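PDB 6SQX: peptide-binding protein from Photobacterium damsela subsp. piscicida, which is a secreted NlpC/P60-family cysteine peptidase that cleaves the peptidoglycan of potentially competing bacteria, probably as a D,L-endopeptidase. Local coordinates for residues Y78-N83 / A347-Q352; Q204-W209 / L339-F344; R330-F335 / P379-V384; Q352-Y357 / K365-E370. All coordinates share one frame; numbering follows the deposited sequence.

Interaction 1 (Y78-N83 / A347-Q352); sequences YYVPNN and ANYAGQ. With EDO (1,2-ethanediol), chain F.
The type II beta turn from Val80 to Asn83 sets its first and last side chains against Tyr349 of helix 343-349, in the NlpC/P60 part of the chain. The backbone bond from Asn83 N to Val80 O, 3.0 Å long, closes the turn and makes the two touching residues neighbours in space. From Val80 it is the CG2 branch that reaches across, ending 3.9 Å from Tyr349 CB and meeting the root of the side chain rather than its hydroxyl end. Farther along the ring comes the amide of Asn83, whose ND2 lies 3.6 Å from CD1 and 3.8 Å from CE1 of Tyr349. The amide and ring planes stand 85° apart, and the nitrogen approaches the ring obliquely. Asn83 CG runs anti to the backbone N (chi1 -175°), a setting that carries the amide over to the helix, while its OD1 turns back to accept from the backbone N of Gln85. At the helix side an ethanediol molecule donates from O2 to Ala350 O at 2.7 Å and also bonds to Thr476. The join between turn and helix is thus made by van der Waals contact: a valine methyl packs on the base of the tyrosine, and an amide oriented by a bond within its own loop rests near the ring.

Interaction 2 (Q204-W209 / L339-F344); sequences QGTLGW and LPRSSF. With EDO (1,2-ethanediol), chain I.
Arg341 gives up the largest share of surface here, and it does so with the carbon part of its chain. CG and CD of Arg341 run alongside Thr206, at 3.8 and 3.9 Å from OG1, the two side chains pointing the same way; that oxygen also lies near the plane of the guanidinium, at its edge. With chi1 at 168° the chain extends from the backbone, and the bend at chi2 (69°) turns it along the threonine. A common partner fixes the polar ends: Ser179 OG is hydrogen-bonded to both Thr206 OG1 and Arg341 NE. Thr206 lies on strand 206-211, an edge strand of the SH3b-type domain, and Arg341 therefore joins that domain to the peptidase part, where its NH2 forms a salt bridge with Asp323 and its carbonyl oxygen accepts from Ser325. Those two residues flank Cys324, found oxidised to cysteinesulfonic acid, consistent with the Asp-Cys-Ser sequence that carries the nucleophile in NlpC/P60 enzymes. Just before the strand, Gly205 O sits 3.9 Å from Arg341 CB and is joined to the arginine backbone through a water, which donates to Gly205 O at 2.8 Å and accepts from Arg341 N at 3.0 Å.

Interaction 3 (R330-F335 / P379-V384); sequences RLFSTF and PFMTLV
Phe332 on helix 326-334 and Met381, just ahead of strand 382-387, have the nearest CA atoms of the two segments, 9.9 Å apart, and the gap is spanned mainly by the ring of Phe332. It enters edge first: its CZ comes to 3.5 Å from the carbonyl oxygen of Phe380, which lies near the ring plane, and the methyl CE of Met381 meets the same rim at 4.0 Å from Phe332 CE1. The methionine starts out pointing away from the helix, but a bend at chi2 (-68°) brings its end back to the ring. Leu383 CD2 stays 4.7 Å from Phe332 CE2, a looser approach. The oxygen of Phe380 is buried and has no hydrogen-bonding partner in the model; the ring edge, whose hydrogens carry slight positive charge, may offer it a weakly favourable electrostatic neighbour. Within the helix, Ser333 OG donates to Arg330 O at 2.7 Å, tying a polar side chain to its own backbone. Leu473 and Leu398 also pack on Phe332, and Phe301 lies against Met381. Helix 326-334, packed through Phe332 against the start of strand 382-387, forms part of the helix-on-sheet core of the papain-like NlpC/P60 fold.

Interaction 4 (Q352-Y357 / K365-E370); sequences QIYSMY and KELLVE
The ring of Tyr354 is met obliquely by Leu367, whose CD2 methyl stands 4.0 Å from CE2, while the hydroxyl is held elsewhere by a bond with Gln359. The heart of the contact is the same CD2 of Leu367, which also touches Met356: SD is 3.8 Å away and CE 4.1 Å. The two side chains cross at about a right angle, and the methionine, turned at chi3 (-88°), offers its thioether instead of its length. Leu367 CG extends anti to the backbone N (chi1 170°), which carries CD2 to where the tyrosine and the methionine both meet it. Leu368 adds a looser touch, its CD1 lying 4.3 Å from Met356 SD. Between the residues on either side of Met356 in sequence, Ser355 OG accepts from Tyr357 N at 3.2 Å, an ST turn as the chain leaves the strand. Leu377 also packs on Leu367, and Leu368 reaches Ala411. The arrangement is that of an amphipathic helix, 361-370, packing its leucines against Tyr354 of the edge strand 353-355 and Met356 just beyond it, beside the peptidase domain's antiparallel sheet.

Interactions 1 and 2 lie side by side, their centres 10 Å apart, and both draw on helix 343-349 and the chain leading to it. Leu339 of interaction 2 touches both neighbours: its CD2 is 3.8 Å from Ala350 CB in interaction 1, and its CD1 is likewise 3.8 Å from Phe332 CD2 in interaction 3. Interaction 4 follows interaction 1 directly, sharing Gln352, and Ile353 packs on Ala347. Interactions 3 and 4, with centres 18 Å apart, approach the same sheet from different helices. Interaction 2 is tied to the Cys324 region by the bonds of Arg341, whereas the centre of interaction 4 lies about 24 Å from the chain's centre, and that contact is plain structural packing.

Interaction 1 (Y78-N83 / A347-Q352)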
loop_
_atom_site.group_PDB
_atom_site.type_symbol
_atom_site.label_atom_id
_atom_site.label_comp_id
_atom_site.label_asym_id
_atom_site.label_seq_id
_atom_site.Cartn_x
_atom_site.Cartn_y
_atom_site.Cartn_z
ATOM N N TYR A 78 5.066 9.477 -12.296
ATOM C CA TYR A 78 5.436 10.131 -11.042
ATOM C C TYR A 78 5.067 9.242 -9.859
ATOM O O TYR A 78 3.907 8.880 -9.722
ATOM C CB TYR A 78 4.656 11.441 -10.890
ATOM C CG TYR A 78 5.071 12.476 -11.905
ATOM C CD1 TYR A 78 4.621 12.407 -13.234
ATOM C CD2 TYR A 78 5.927 13.521 -11.546
ATOM C CE1 TYR A 78 5.037 13.363 -14.192
ATOM C CE2 TYR A 78 6.326 14.490 -12.480
ATOM C CZ TYR A 78 5.903 14.393 -13.795
ATOM O OH TYR A 78 6.305 15.343 -14.718
ATOM N N TYR A 79 6.013 8.974 -8.953
ATOM C CA TYR A 79 5.575 8.376 -7.681
ATOM C C TYR A 79 4.708 9.335 -6.887
ATOM O O TYR A 79 3.861 8.887 -6.098
ATOM C CB TYR A 79 6.785 7.956 -6.825
ATOM C CG TYR A 79 7.527 6.825 -7.446
ATOM C CD1 TYR A 79 7.006 5.529 -7.427
ATOM C CD2 TYR A 79 8.762 7.036 -8.073
ATOM C CE1 TYR A 79 7.672 4.476 -8.036
ATOM C CE2 TYR A 79 9.456 5.968 -8.667
ATOM C CZ TYR A 79 8.900 4.683 -8.634
ATOM O OH TYR A 79 9.535 3.617 -9.237
ATOM N N VAL A 80 4.913 10.640 -7.027
ATOM C CA VAL A 80 4.093 11.664 -6.389
ATOM C C VAL A 80 3.667 12.630 -7.492
ATOM O O VAL A 80 4.500 13.427 -7.969
ATOM C CB VAL A 80 4.882 12.376 -5.272
ATOM C CG1 VAL A 80 4.053 13.535 -4.655
ATOM C CG2 VAL A 80 5.312 11.341 -4.206
ATOM N N PRO A 81 2.434 12.560 -7.990
ATOM C CA PRO A 81 2.026 13.406 -9.128
ATOM C C PRO A 81 2.392 14.858 -8.886
ATOM O O PRO A 81 2.252 15.391 -7.784
ATOM C CB PRO A 81 0.500 13.208 -9.180
ATOM C CG PRO A 81 0.327 11.810 -8.732
ATOM C CD PRO A 81 1.381 11.598 -7.607
ATOM N N ASN A 82 2.930 15.484 -9.930
ATOM C CA ASN A 82 3.312 16.898 -9.981
ATOM C C ASN A 82 4.563 17.230 -9.193
ATOM O O ASN A 82 5.003 18.396 -9.239
ATOM C CB ASN A 82 2.190 17.867 -9.569
ATOM C CG ASN A 82 1.000 17.812 -10.499
ATOM O OD1 ASN A 82 -0.178 17.726 -10.055
ATOM N ND2 ASN A 82 1.276 17.853 -11.802
ATOM N N ASN A 83 5.201 16.274 -8.531
ATOM C CA ASN A 83 6.476 16.538 -7.885
ATOM C C ASN A 83 7.555 15.980 -8.806
ATOM O O ASN A 83 7.739 14.770 -8.900
ATOM C CB ASN A 83 6.539 15.913 -6.483
ATOM C CG ASN A 83 7.821 16.298 -5.773
ATOM O OD1 ASN A 83 8.847 16.450 -6.427
ATOM N ND2 ASN A 83 7.771 16.499 -4.461
ATOM N N ALA A 347 7.750 8.430 3.665
ATOM C CA ALA A 347 8.573 9.089 4.676
ATOM C C ALA A 347 9.067 10.447 4.199
ATOM O O ALA A 347 9.146 11.388 4.987
ATOM C CB ALA A 347 9.771 8.220 5.032
ATOM N N ASN A 348 9.398 10.565 2.911
ATOM C CA ASN A 348 10.004 11.782 2.393
ATOM C C ASN A 348 9.015 12.767 1.785
ATOM O O ASN A 348 9.317 13.967 1.732
ATOM C CB ASN A 348 11.106 11.407 1.406
ATOM C CG ASN A 348 12.340 10.919 2.116
ATOM O OD1 ASN A 348 13.201 11.726 2.489
ATOM N ND2 ASN A 348 12.456 9.607 2.303
ATOM N N TYR A 349 7.851 12.316 1.317
ATOM C CA TYR A 349 6.968 13.194 0.553
ATOM C C TYR A 349 5.574 13.344 1.129
ATOM O O TYR A 349 4.792 14.145 0.601
ATOM C CB TYR A 349 6.869 12.755 -0.923
ATOM C CG TYR A 349 8.232 12.819 -1.600
ATOM C CD1 TYR A 349 8.762 14.035 -2.046
ATOM C CD2 TYR A 349 8.994 11.667 -1.786
ATOM C CE1 TYR A 349 10.012 14.076 -2.615
ATOM C CE2 TYR A 349 10.251 11.721 -2.330
ATOM C CZ TYR A 349 10.743 12.931 -2.774
ATOM O OH TYR A 349 11.998 12.979 -3.345
ATOM N N ALA A 350 5.228 12.596 2.174
ATOM C CA ALA A 350 3.958 12.865 2.826
ATOM C C ALA A 350 4.046 14.009 3.830
ATOM O O ALA A 350 3.010 14.459 4.342
ATOM C CB ALA A 350 3.428 11.592 3.509
ATOM N N GLY A 351 5.250 14.456 4.138
ATOM C CA GLY A 351 5.465 15.545 5.073
ATOM C C GLY A 351 6.945 15.825 5.115
ATOM O O GLY A 351 7.706 15.235 4.356
ATOM N N GLN A 352 7.345 16.736 6.006
ATOM C CA GLN A 352 8.756 17.050 6.221
ATOM C C GLN A 352 9.383 15.952 7.081
ATOM O O GLN A 352 9.046 15.814 8.260
ATOM C CB GLN A 352 8.852 18.395 6.932
ATOM C CG GLN A 352 10.204 18.687 7.484
ATOM C CD GLN A 352 11.227 18.848 6.400
ATOM O OE1 GLN A 352 11.132 19.770 5.583
ATOM N NE2 GLN A 352 12.231 17.961 6.388
HETATM C C1 EDO F . -1.444 15.046 3.949
HETATM O O1 EDO F . -2.076 15.478 2.738
HETATM C C2 EDO F . -0.538 13.861 3.676
HETATM O O2 EDO F . 0.662 14.280 3.003
#

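Interaction 2 (Q204-W209 / L339-F344)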
loop_
_atom_site.group_PDB
_atom_site.type_symbol
_atom_site.label_atom_id
_atom_site.label_comp_id
_atom_site.label_asym_id
_atom_site.label_seq_id
_atom_site.Cartn_x
_atom_site.Cartn_y
_atom_site.Cartn_z
ATOM N N GLN A 204 -2.815 5.745 -8.955
ATOM C CA GLN A 204 -2.587 5.679 -7.507
ATOM C C GLN A 204 -1.094 5.671 -7.132
ATOM O O GLN A 204 -0.707 5.235 -6.040
ATOM C CB GLN A 204 -3.360 4.509 -6.869
ATOM C CG GLN A 204 -4.757 4.867 -6.375
ATOM C CD GLN A 204 -4.712 5.762 -5.159
ATOM O OE1 GLN A 204 -4.017 6.781 -5.161
ATOM N NE2 GLN A 204 -5.400 5.371 -4.081
ATOM N N GLY A 205 -0.223 6.234 -7.980
ATOM C CA GLY A 205 1.192 6.249 -7.638
ATOM C C GLY A 205 1.920 4.955 -7.941
ATOM O O GLY A 205 3.039 4.729 -7.436
ATOM N N THR A 206 1.332 4.087 -8.769
ATOM C CA THR A 206 1.930 2.818 -9.190
ATOM C C THR A 206 1.941 2.700 -10.713
ATOM O O THR A 206 1.000 3.145 -11.389
ATOM C CB THR A 206 1.141 1.613 -8.572
ATOM O OG1 THR A 206 1.492 1.459 -7.195
ATOM C CG2 THR A 206 1.445 0.311 -9.296
ATOM N N LEU A 207 3.010 2.088 -11.239
ATOM C CA LEU A 207 3.156 1.761 -12.650
ATOM C C LEU A 207 3.329 0.254 -12.766
ATOM O O LEU A 207 4.155 -0.328 -12.059
ATOM C CB LEU A 207 4.421 2.416 -13.209
ATOM C CG LEU A 207 4.905 1.984 -14.603
ATOM C CD1 LEU A 207 3.945 2.565 -15.706
ATOM C CD2 LEU A 207 6.351 2.477 -14.833
ATOM N N GLY A 208 2.588 -0.386 -13.661
ATOM C CA GLY A 208 2.868 -1.788 -13.910
ATOM C C GLY A 208 1.764 -2.466 -14.699
ATOM O O GLY A 208 0.867 -1.821 -15.213
ATOM N N TRP A 209 1.897 -3.783 -14.835
ATOM C CA TRP A 209 1.061 -4.562 -15.734
ATOM C C TRP A 209 -0.067 -5.254 -14.974
ATOM O O TRP A 209 0.126 -5.766 -13.855
ATOM C CB TRP A 209 1.906 -5.651 -16.404
ATOM C CG TRP A 209 3.043 -5.107 -17.273
ATOM C CD1 TRP A 209 4.281 -4.711 -16.850
ATOM C CD2 TRP A 209 3.020 -4.913 -18.693
ATOM N NE1 TRP A 209 5.027 -4.256 -17.925
ATOM C CE2 TRP A 209 4.285 -4.397 -19.067
ATOM C CE3 TRP A 209 2.061 -5.137 -19.679
ATOM C CZ2 TRP A 209 4.618 -4.097 -20.395
ATOM C CZ3 TRP A 209 2.380 -4.822 -20.998
ATOM C CH2 TRP A 209 3.657 -4.331 -21.346
ATOM N N LEU A 339 -1.446 9.133 0.483
ATOM C CA LEU A 339 -0.043 8.788 0.667
ATOM C C LEU A 339 0.482 8.123 -0.595
ATOM O O LEU A 339 -0.258 7.423 -1.296
ATOM C CB LEU A 339 0.108 7.758 1.811
ATOM C CG LEU A 339 -0.303 8.204 3.218
ATOM C CD1 LEU A 339 0.080 7.132 4.258
ATOM C CD2 LEU A 339 0.228 9.578 3.619
ATOM N N PRO A 340 1.776 8.286 -0.891
ATOM C CA PRO A 340 2.375 7.500 -1.983
ATOM C C PRO A 340 2.456 6.022 -1.676
ATOM O O PRO A 340 2.174 5.617 -0.548
ATOM C CB PRO A 340 3.769 8.110 -2.176
ATOM C CG PRO A 340 3.972 9.050 -1.072
ATOM C CD PRO A 340 2.693 9.270 -0.302
ATOM N N ARG A 341 2.897 5.217 -2.630
ATOM C CA ARG A 341 2.820 3.767 -2.501
ATOM C C ARG A 341 3.832 3.190 -1.511
ATOM O O ARG A 341 3.497 2.279 -0.727
ATOM C CB ARG A 341 3.022 3.135 -3.869
ATOM C CG ARG A 341 3.263 1.621 -3.834
ATOM C CD ARG A 341 2.012 0.866 -3.400
ATOM N NE ARG A 341 2.277 -0.570 -3.329
ATOM C CZ ARG A 341 2.625 -1.215 -2.215
ATOM N NH1 ARG A 341 2.786 -0.540 -1.092
ATOM N NH2 ARG A 341 2.800 -2.519 -2.248
ATOM N N SER A 342 5.098 3.616 -1.572
ATOM C CA SER A 342 6.153 2.921 -0.852
ATOM C C SER A 342 6.673 3.714 0.342
ATOM O O SER A 342 6.497 4.933 0.454
ATOM C CB SER A 342 7.292 2.526 -1.798
ATOM O OG SER A 342 6.778 1.694 -2.842
ATOM N N SER A 343 7.338 2.984 1.245
ATOM C CA SER A 343 7.785 3.585 2.512
ATOM C C SER A 343 8.721 4.773 2.313
ATOM O O SER A 343 8.610 5.766 3.048
ATOM C CB SER A 343 8.428 2.545 3.446
ATOM O OG SER A 343 9.605 1.987 2.872
ATOM N N PHE A 344 9.661 4.683 1.362
ATOM C CA PHE A 344 10.595 5.795 1.167
ATOM C C PHE A 344 9.848 7.048 0.731
ATOM O O PHE A 344 10.125 8.161 1.212
ATOM C CB PHE A 344 11.639 5.435 0.116
ATOM C CG PHE A 344 12.534 6.587 -0.235
ATOM C CD1 PHE A 344 13.680 6.850 0.509
ATOM C CD2 PHE A 344 12.213 7.429 -1.294
ATOM C CE1 PHE A 344 14.513 7.937 0.197
ATOM C CE2 PHE A 344 13.045 8.513 -1.607
ATOM C CZ PHE A 344 14.189 8.759 -0.848
HETATM C C1 EDO I . 8.933 -0.739 -12.731
HETATM O O1 EDO I . 9.030 -2.169 -12.825
HETATM C C2 EDO I . 7.512 -0.404 -12.306
HETATM O O2 EDO I . 6.642 -1.319 -12.963
HETATM O O HOH W 1 3.738 6.341 -5.262
#

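Interaction 3 (R330-F335 / P379-V384)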
loop_
_atom_site.group_PDB
_atom_site.type_symbol
_atom_site.label_atom_id
_atom_site.label_comp_id
_atom_site.label_asym_id
_atom_site.label_seq_id
_atom_site.Cartn_x
_atom_site.Cartn_y
_atom_site.Cartn_z
ATOM N N ARG A 330 -3.720 2.593 2.314
ATOM C CA ARG A 330 -5.096 2.150 2.193
ATOM C C ARG A 330 -5.943 2.750 3.316
ATOM O O ARG A 330 -7.041 3.271 3.073
ATOM C CB ARG A 330 -5.092 0.617 2.233
ATOM C CG ARG A 330 -6.457 0.006 1.967
ATOM C CD ARG A 330 -6.325 -1.525 1.993
ATOM N NE ARG A 330 -7.603 -2.114 1.623
ATOM C CZ ARG A 330 -7.850 -3.410 1.651
ATOM N NH1 ARG A 330 -6.882 -4.261 2.025
ATOM N NH2 ARG A 330 -9.077 -3.831 1.293
ATOM N N LEU A 331 -5.460 2.655 4.572
ATOM C CA LEU A 331 -6.225 3.209 5.689
ATOM C C LEU A 331 -6.547 4.681 5.420
ATOM O O LEU A 331 -7.689 5.137 5.568
ATOM C CB LEU A 331 -5.426 3.082 6.993
ATOM C CG LEU A 331 -5.965 3.888 8.204
ATOM C CD1 LEU A 331 -7.256 3.250 8.665
ATOM C CD2 LEU A 331 -4.938 3.973 9.344
ATOM N N PHE A 332 -5.532 5.462 5.022
ATOM C CA PHE A 332 -5.744 6.896 4.891
ATOM C C PHE A 332 -6.655 7.235 3.724
ATOM O O PHE A 332 -7.351 8.262 3.768
ATOM C CB PHE A 332 -4.395 7.627 4.841
ATOM C CG PHE A 332 -3.796 7.832 6.207
ATOM C CD1 PHE A 332 -4.279 8.838 7.034
ATOM C CD2 PHE A 332 -2.793 6.969 6.690
ATOM C CE1 PHE A 332 -3.756 9.042 8.335
ATOM C CE2 PHE A 332 -2.270 7.157 7.984
ATOM C CZ PHE A 332 -2.755 8.210 8.803
ATOM N N SER A 333 -6.667 6.377 2.679
ATOM C CA SER A 333 -7.501 6.651 1.507
ATOM C C SER A 333 -8.977 6.726 1.878
ATOM O O SER A 333 -9.724 7.509 1.289
ATOM C CB SER A 333 -7.264 5.635 0.382
ATOM O OG SER A 333 -7.775 4.333 0.721
ATOM N N THR A 334 -9.410 5.904 2.844
ATOM C CA THR A 334 -10.806 5.909 3.302
ATOM C C THR A 334 -11.236 7.282 3.812
ATOM O O THR A 334 -12.419 7.652 3.727
ATOM C CB THR A 334 -10.899 4.892 4.440
ATOM O OG1 THR A 334 -10.635 3.609 3.869
ATOM C CG2 THR A 334 -12.267 4.858 5.117
ATOM N N PHE A 335 -10.278 8.056 4.318
ATOM C CA PHE A 335 -10.484 9.383 4.876
ATOM C C PHE A 335 -10.148 10.498 3.874
ATOM O O PHE A 335 -10.138 11.677 4.263
ATOM C CB PHE A 335 -9.641 9.514 6.150
ATOM C CG PHE A 335 -10.046 8.527 7.207
ATOM C CD1 PHE A 335 -11.160 8.799 8.017
ATOM C CD2 PHE A 335 -9.364 7.328 7.344
ATOM C CE1 PHE A 335 -11.574 7.880 8.970
ATOM C CE2 PHE A 335 -9.767 6.396 8.314
ATOM C CZ PHE A 335 -10.900 6.668 9.099
ATOM N N PRO A 379 -0.113 11.459 17.578
ATOM C CA PRO A 379 -0.667 10.105 17.418
ATOM C C PRO A 379 -1.708 10.081 16.315
ATOM O O PRO A 379 -2.530 10.997 16.189
ATOM C CB PRO A 379 -1.301 9.811 18.788
ATOM C CG PRO A 379 -0.469 10.648 19.759
ATOM C CD PRO A 379 -0.159 11.924 18.978
ATOM N N PHE A 380 -1.635 9.036 15.497
ATOM C CA PHE A 380 -2.512 8.780 14.361
ATOM C C PHE A 380 -2.198 9.650 13.155
ATOM O O PHE A 380 -2.854 9.474 12.107
ATOM C CB PHE A 380 -4.016 8.859 14.692
ATOM C CG PHE A 380 -4.450 7.861 15.745
ATOM C CD1 PHE A 380 -4.870 6.570 15.397
ATOM C CD2 PHE A 380 -4.441 8.203 17.083
ATOM C CE1 PHE A 380 -5.255 5.649 16.371
ATOM C CE2 PHE A 380 -4.828 7.289 18.059
ATOM C CZ PHE A 380 -5.245 6.015 17.701
ATOM N N MET A 381 -1.200 10.553 13.243
ATOM C CA MET A 381 -0.886 11.464 12.151
ATOM C C MET A 381 0.612 11.564 11.901
ATOM O O MET A 381 1.051 12.535 11.270
ATOM C CB MET A 381 -1.501 12.858 12.421
ATOM C CG MET A 381 -2.999 12.877 12.218
ATOM S SD MET A 381 -3.465 12.654 10.471
ATOM C CE MET A 381 -5.094 11.965 10.685
ATOM N N THR A 382 1.410 10.626 12.397
ATOM C CA THR A 382 2.857 10.649 12.204
ATOM C C THR A 382 3.298 9.285 11.740
ATOM O O THR A 382 2.909 8.286 12.342
ATOM C CB THR A 382 3.553 10.942 13.536
ATOM O OG1 THR A 382 3.005 12.139 14.106
ATOM C CG2 THR A 382 5.066 11.121 13.330
ATOM N N LEU A 383 4.105 9.220 10.695
ATOM C CA LEU A 383 4.674 7.973 10.228
ATOM C C LEU A 383 6.051 7.807 10.856
ATOM O O LEU A 383 6.849 8.749 10.876
ATOM C CB LEU A 383 4.829 8.010 8.705
ATOM C CG LEU A 383 3.600 8.397 7.878
ATOM C CD1 LEU A 383 3.864 8.300 6.387
ATOM C CD2 LEU A 383 2.405 7.483 8.258
ATOM N N VAL A 384 6.345 6.623 11.366
ATOM C CA VAL A 384 7.682 6.273 11.835
ATOM C C VAL A 384 8.270 5.282 10.847
ATOM O O VAL A 384 7.652 4.248 10.568
ATOM C CB VAL A 384 7.658 5.665 13.251
ATOM C CG1 VAL A 384 9.094 5.618 13.825
ATOM C CG2 VAL A 384 6.748 6.480 14.165
#

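Interaction 4 (Q352-Y357 / K365-E370)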
loop_
_atom_site.group_PDB
_atom_site.type_symbol
_atom_site.label_atom_id
_atom_site.label_comp_id
_atom_site.label_asym_id
_atom_site.label_seq_id
_atom_site.Cartn_x
_atom_site.Cartn_y
_atom_site.Cartn_z
ATOM N N GLN A 352 7.345 16.736 6.006
ATOM C CA GLN A 352 8.756 17.050 6.221
ATOM C C GLN A 352 9.383 15.952 7.081
ATOM O O GLN A 352 9.046 15.814 8.260
ATOM C CB GLN A 352 8.852 18.395 6.932
ATOM C CG GLN A 352 10.204 18.687 7.484
ATOM C CD GLN A 352 11.227 18.848 6.400
ATOM O OE1 GLN A 352 11.132 19.770 5.583
ATOM N NE2 GLN A 352 12.231 17.961 6.388
ATOM N N ILE A 353 10.309 15.186 6.502
ATOM C CA ILE A 353 10.944 14.102 7.244
ATOM C C ILE A 353 11.856 14.674 8.321
ATOM O O ILE A 353 12.521 15.705 8.129
ATOM C CB ILE A 353 11.715 13.167 6.297
ATOM C CG1 ILE A 353 12.056 11.856 7.007
ATOM C CG2 ILE A 353 12.997 13.831 5.749
ATOM C CD1 ILE A 353 12.546 10.779 6.048
ATOM N N TYR A 354 11.880 14.019 9.472
ATOM C CA TYR A 354 12.797 14.322 10.560
ATOM C C TYR A 354 13.627 13.070 10.794
ATOM O O TYR A 354 13.115 12.067 11.317
ATOM C CB TYR A 354 12.025 14.717 11.818
ATOM C CG TYR A 354 12.919 14.977 12.997
ATOM C CD1 TYR A 354 13.860 16.003 12.968
ATOM C CD2 TYR A 354 12.833 14.196 14.141
ATOM C CE1 TYR A 354 14.683 16.233 14.044
ATOM C CE2 TYR A 354 13.656 14.428 15.233
ATOM C CZ TYR A 354 14.585 15.441 15.172
ATOM O OH TYR A 354 15.403 15.691 16.251
ATOM N N SER A 355 14.901 13.119 10.414
ATOM C CA SER A 355 15.795 11.976 10.550
ATOM C C SER A 355 16.468 11.975 11.919
ATOM O O SER A 355 17.053 12.978 12.348
ATOM C CB SER A 355 16.863 11.987 9.457
ATOM O OG SER A 355 17.942 11.119 9.796
ATOM N N MET A 356 16.422 10.825 12.585
ATOM C CA MET A 356 17.071 10.615 13.872
ATOM C C MET A 356 18.300 9.726 13.724
ATOM O O MET A 356 18.717 9.064 14.676
ATOM C CB MET A 356 16.072 10.040 14.877
ATOM C CG MET A 356 15.110 11.090 15.398
ATOM S SD MET A 356 13.682 10.421 16.260
ATOM C CE MET A 356 12.593 10.211 14.861
ATOM N N TYR A 357 18.886 9.726 12.522
ATOM C CA TYR A 357 20.137 9.022 12.240
ATOM C C TYR A 357 21.241 9.366 13.237
ATOM O O TYR A 357 22.043 8.504 13.610
ATOM C CB TYR A 357 20.598 9.414 10.830
ATOM C CG TYR A 357 21.998 8.975 10.454
ATOM C CD1 TYR A 357 22.257 7.678 10.057
ATOM C CD2 TYR A 357 23.053 9.874 10.454
ATOM C CE1 TYR A 357 23.521 7.259 9.699
ATOM C CE2 TYR A 357 24.325 9.468 10.104
ATOM C CZ TYR A 357 24.556 8.163 9.714
ATOM O OH TYR A 357 25.828 7.762 9.357
ATOM N N LYS A 365 13.832 7.284 22.107
ATOM C CA LYS A 365 12.760 6.966 23.040
ATOM C C LYS A 365 12.286 8.210 23.780
ATOM O O LYS A 365 11.093 8.354 24.058
ATOM C CB LYS A 365 13.225 5.898 24.011
ATOM C CG LYS A 365 13.361 4.552 23.357
ATOM C CD LYS A 365 13.746 3.469 24.349
ATOM C CE LYS A 365 13.607 2.095 23.693
ATOM N NZ LYS A 365 14.188 1.007 24.522
ATOM N N GLU A 366 13.199 9.132 24.087
ATOM C CA GLU A 366 12.795 10.393 24.705
ATOM C C GLU A 366 11.763 11.130 23.855
ATOM O O GLU A 366 10.767 11.650 24.380
ATOM C CB GLU A 366 14.027 11.283 24.911
ATOM C CG GLU A 366 14.806 10.978 26.166
ATOM C CD GLU A 366 14.026 11.319 27.426
ATOM O OE1 GLU A 366 13.201 12.261 27.387
ATOM O OE2 GLU A 366 14.234 10.639 28.457
ATOM N N LEU A 367 11.978 11.183 22.538
ATOM C CA LEU A 367 11.027 11.869 21.671
ATOM C C LEU A 367 9.715 11.105 21.584
ATOM O O LEU A 367 8.640 11.682 21.797
ATOM C CB LEU A 367 11.614 12.091 20.276
ATOM C CG LEU A 367 10.572 12.596 19.253
ATOM C CD1 LEU A 367 9.892 13.929 19.665
ATOM C CD2 LEU A 367 11.172 12.720 17.842
ATOM N N LEU A 368 9.774 9.811 21.257
ATOM C CA LEU A 368 8.542 9.090 20.960
ATOM C C LEU A 368 7.759 8.677 22.201
ATOM O O LEU A 368 6.542 8.451 22.107
ATOM C CB LEU A 368 8.828 7.863 20.076
ATOM C CG LEU A 368 8.894 8.074 18.568
ATOM C CD1 LEU A 368 10.116 8.901 18.171
ATOM C CD2 LEU A 368 8.919 6.710 17.886
ATOM N N VAL A 369 8.414 8.558 23.349
ATOM C CA VAL A 369 7.766 8.105 24.564
ATOM C C VAL A 369 7.373 9.273 25.443
ATOM O O VAL A 369 6.235 9.362 25.892
ATOM C CB VAL A 369 8.640 7.075 25.318
ATOM C CG1 VAL A 369 7.938 6.606 26.598
ATOM C CG2 VAL A 369 8.972 5.888 24.415
ATOM N N GLU A 370 8.306 10.195 25.685
ATOM C CA GLU A 370 8.056 11.314 26.576
ATOM C C GLU A 370 7.683 12.593 25.846
ATOM O O GLU A 370 7.323 13.570 26.505
ATOM C CB GLU A 370 9.277 11.566 27.472
ATOM C CG GLU A 370 9.824 10.316 28.164
ATOM C CD GLU A 370 8.862 9.721 29.192
ATOM O OE1 GLU A 370 7.824 10.362 29.504
ATOM O OE2 GLU A 370 9.153 8.605 29.688
#